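Local coordinates for LPG0439 HIT-related domain-containing protein (Legionella pneumophila subsp. pneumophila, PDB 5L0L) that is of uncharacterised function but carries a HIT-related domain, here as one fragment of a longer protein that is probably membrane-bound, at residues Ile51-Leu56 with Asn80-Leu85. Sequence-based numbering, arbitrary orientation.
Sequences IIIRYL and NDVASL
Within 51-56, Ile53 is the residue that touches Val82 and Ala83 of helix 73-92, one branch to each. Earlier on the helix, Asn80 packs on Phe99 of the second subunit, while Asp81 OD2 forms a salt bridge with Arg32 of its own chain. At Val82, CG1 lies 3.6 Å from Ile53 CG2, and the two side chains pass in opposite directions. This is a helix laid on an antiparallel sheet, as in the HIT-like fold; strand 51-58 runs between strands 35-41 and 128-134, and Leu79 and Met86 also touch Ile53. A chi1 of -58° sets Ile53 CG1 beside the backbone N and CG2 anti to it; chi2 of 179° then extends CD1 out to Ala83. There Ile53 CD1 rests on the helix backbone, 3.7 Å from Ala83 CA, and meets Ala83 CB less closely at 4.1 Å. Ile53 CA and Ala83 CA, 7.2 Å apart, mark the nearest backbone approach of the two segments. Ser84, on the far side, doubles the grip on Asn80 O: Ser84 N at 2.9 Å and Ser84 OG at 3.0 Å reach that oxygen from opposite faces of its carbonyl plane.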
ATOM      1  N   ILE A  51       8.466  -4.181  -8.038  1.00 12.36           N
ATOM      2  CA  ILE A  51       7.518  -5.040  -8.741  1.00 12.52           C
ATOM      3  C   ILE A  51       6.169  -4.343  -8.895  1.00 12.81           C
ATOM      4  O   ILE A  51       5.864  -3.379  -8.187  1.00 12.83           O
ATOM      5  CB  ILE A  51       7.310  -6.398  -8.047  1.00 12.57           C
ATOM      6  CG1 ILE A  51       6.753  -6.206  -6.643  1.00 12.66           C
ATOM      7  CG2 ILE A  51       8.604  -7.212  -8.094  1.00 12.58           C
ATOM      8  CD1 ILE A  51       6.283  -7.479  -5.978  1.00 12.91           C
ATOM      9  N   ILE A  52       5.396  -4.820  -9.856  1.00 13.22           N
ATOM     10  CA  ILE A  52       3.980  -4.440 -10.011  1.00 13.69           C
ATOM     11  C   ILE A  52       3.165  -5.714  -9.800  1.00 14.02           C
ATOM     12  O   ILE A  52       3.462  -6.761 -10.385  1.00 14.05           O
ATOM     13  CB  ILE A  52       3.695  -3.891 -11.403  1.00 14.01           C
ATOM     14  CG1 ILE A  52       4.604  -2.690 -11.715  1.00 14.06           C
ATOM     15  CG2 ILE A  52       2.213  -3.498 -11.550  1.00 14.39           C
ATOM     16  CD1 ILE A  52       4.636  -2.315 -13.189  1.00 14.49           C
ATOM     17  N   ILE A  53       2.158  -5.623  -8.946  1.00 14.46           N
ATOM     18  CA  ILE A  53       1.218  -6.690  -8.712  1.00 14.98           C
ATOM     19  C   ILE A  53      -0.074  -6.181  -9.312  1.00 15.76           C
ATOM     20  O   ILE A  53      -0.548  -5.094  -8.921  1.00 15.67           O
ATOM     21  CB  ILE A  53       1.026  -6.954  -7.211  1.00 15.03           C
ATOM     22  CG1 ILE A  53       2.375  -7.298  -6.575  1.00 14.86           C
ATOM     23  CG2 ILE A  53      -0.033  -8.057  -7.002  1.00 15.38           C
ATOM     24  CD1 ILE A  53       2.309  -7.566  -5.084  1.00 15.08           C
ATOM     25  N   ARG A  54      -0.605  -6.936 -10.283  1.00 16.64           N
ATOM     26  CA  ARG A  54      -1.717  -6.486 -11.090  1.00 17.62           C
ATOM     27  C   ARG A  54      -2.827  -7.531 -11.184  1.00 18.17           C
ATOM     28  O   ARG A  54      -2.569  -8.723 -11.358  1.00 17.95           O
ATOM     29  CB  ARG A  54      -1.218  -6.075 -12.484  1.00 18.41           C
ATOM     30  CG  ARG A  54      -2.305  -5.768 -13.512  1.00 19.59           C
ATOM     31  CD  ARG A  54      -2.660  -7.001 -14.286  1.00 20.61           C
ATOM     32  NE  ARG A  54      -3.596  -6.747 -15.398  1.00 22.01           N
ATOM     33  CZ  ARG A  54      -3.248  -6.498 -16.669  1.00 23.02           C
ATOM     34  NH1 ARG A  54      -1.974  -6.441 -17.068  1.00 23.33           N
ATOM     35  NH2 ARG A  54      -4.205  -6.313 -17.556  1.00 24.21           N
ATOM     36  N   TYR A  55      -4.063  -7.062 -11.064  1.00 18.82           N
ATOM     37  CA  TYR A  55      -5.222  -7.938 -11.191  1.00 19.77           C
ATOM     38  C   TYR A  55      -5.491  -8.128 -12.674  1.00 20.56           C
ATOM     39  O   TYR A  55      -5.732  -7.150 -13.384  1.00 20.75           O
ATOM     40  CB  TYR A  55      -6.423  -7.259 -10.529  1.00 20.21           C
ATOM     41  CG  TYR A  55      -7.742  -7.964 -10.712  1.00 20.97           C
ATOM     42  CD1 TYR A  55      -7.868  -9.326 -10.480  1.00 21.04           C
ATOM     43  CD2 TYR A  55      -8.888  -7.236 -11.058  1.00 21.70           C
ATOM     44  CE1 TYR A  55      -9.110  -9.968 -10.643  1.00 21.80           C
ATOM     45  CE2 TYR A  55     -10.126  -7.868 -11.203  1.00 22.40           C
ATOM     46  CZ  TYR A  55     -10.216  -9.236 -11.015  1.00 22.30           C
ATOM     47  OH  TYR A  55     -11.465  -9.873 -11.144  1.00 23.22           O
ATOM     48  N   LEU A  56      -5.447  -9.373 -13.124  1.00 21.28           N
ATOM     49  CA  LEU A  56      -5.688  -9.717 -14.520  1.00 22.53           C
ATOM     50  C   LEU A  56      -7.184  -9.844 -14.815  1.00 24.09           C
ATOM     51  O   LEU A  56      -7.714  -9.138 -15.657  1.00 24.30           O
ATOM     52  CB  LEU A  56      -4.975 -11.037 -14.872  1.00 22.33           C
ATOM     53  CG  LEU A  56      -3.459 -11.050 -14.756  1.00 21.73           C
ATOM     54  CD1 LEU A  56      -2.899 -12.484 -14.704  1.00 21.80           C
ATOM     55  CD2 LEU A  56      -2.867 -10.280 -15.919  1.00 21.87           C
ATOM     56  N   ASN A  80      -4.414  -7.477  -2.226  1.00 17.68           N
ATOM     57  CA  ASN A  80      -3.740  -7.292  -0.950  1.00 17.92           C
ATOM     58  C   ASN A  80      -3.193  -8.584  -0.357  1.00 18.22           C
ATOM     59  O   ASN A  80      -2.185  -8.556   0.326  1.00 17.84           O
ATOM     60  CB  ASN A  80      -4.673  -6.573   0.031  1.00 18.33           C
ATOM     61  CG  ASN A  80      -4.869  -5.110  -0.333  1.00 18.48           C
ATOM     62  OD1 ASN A  80      -4.445  -4.651  -1.391  1.00 18.87           O
ATOM     63  ND2 ASN A  80      -5.455  -4.352   0.560  1.00 19.12           N
ATOM     64  N   ASP A  81      -3.865  -9.712  -0.604  1.00 18.85           N
ATOM     65  CA  ASP A  81      -3.316 -11.019  -0.191  1.00 19.72           C
ATOM     66  C   ASP A  81      -2.032 -11.344  -0.971  1.00 18.74           C
ATOM     67  O   ASP A  81      -1.049 -11.826  -0.395  1.00 18.80           O
ATOM     68  CB  ASP A  81      -4.336 -12.146  -0.422  1.00 21.25           C
ATOM     69  CG  ASP A  81      -5.460 -12.172   0.604  1.00 23.23           C
ATOM     70  OD1 ASP A  81      -5.406 -11.494   1.664  1.00 24.25           O
ATOM     71  OD2 ASP A  81      -6.447 -12.937   0.350  1.00 25.10           O
ATOM     72  N   VAL A  82      -2.063 -11.140  -2.286  1.00 17.94           N
ATOM     73  CA  VAL A  82      -0.873 -11.371  -3.113  1.00 17.50           C
ATOM     74  C   VAL A  82       0.270 -10.437  -2.659  1.00 16.83           C
ATOM     75  O   VAL A  82       1.452 -10.859  -2.562  1.00 16.64           O
ATOM     76  CB  VAL A  82      -1.173 -11.197  -4.605  1.00 17.40           C
ATOM     77  CG1 VAL A  82       0.108 -11.332  -5.430  1.00 17.23           C
ATOM     78  CG2 VAL A  82      -2.183 -12.242  -5.068  1.00 18.01           C
ATOM     79  N   ALA A  83      -0.073  -9.177  -2.340  1.00 16.41           N
ATOM     80  CA  ALA A  83       0.901  -8.271  -1.728  1.00 15.96           C
ATOM     81  C   ALA A  83       1.490  -8.837  -0.425  1.00 16.11           C
ATOM     82  O   ALA A  83       2.709  -8.838  -0.244  1.00 15.83           O
ATOM     83  CB  ALA A  83       0.320  -6.865  -1.545  1.00 15.80           C
ATOM     84  N   SER A  84       0.646  -9.355   0.464  1.00 16.40           N
ATOM     85  CA  SER A  84       1.127  -9.946   1.723  1.00 16.65           C
ATOM     86  C   SER A  84       2.136 -11.064   1.471  1.00 16.61           C
ATOM     87  O   SER A  84       3.180 -11.125   2.141  1.00 16.65           O
ATOM     88  CB  SER A  84      -0.046 -10.476   2.543  1.00 17.18           C
ATOM     89  OG  SER A  84      -0.918  -9.407   2.889  1.00 17.49           O
ATOM     90  N   LEU A  85       1.842 -11.917   0.494  1.00 16.66           N
ATOM     91  CA  LEU A  85       2.769 -12.992   0.072  1.00 16.77           C
ATOM     92  C   LEU A  85       4.110 -12.396  -0.400  1.00 16.39           C
ATOM     93  O   LEU A  85       5.171 -12.771   0.076  1.00 16.24           O
ATOM     94  CB  LEU A  85       2.146 -13.828  -1.059  1.00 17.01           C
ATOM     95  CG  LEU A  85       3.073 -14.807  -1.791  1.00 17.24           C
ATOM     96  CD1 LEU A  85       3.667 -15.779  -0.815  1.00 17.68           C
ATOM     97  CD2 LEU A  85       2.339 -15.546  -2.913  1.00 17.60           C
TER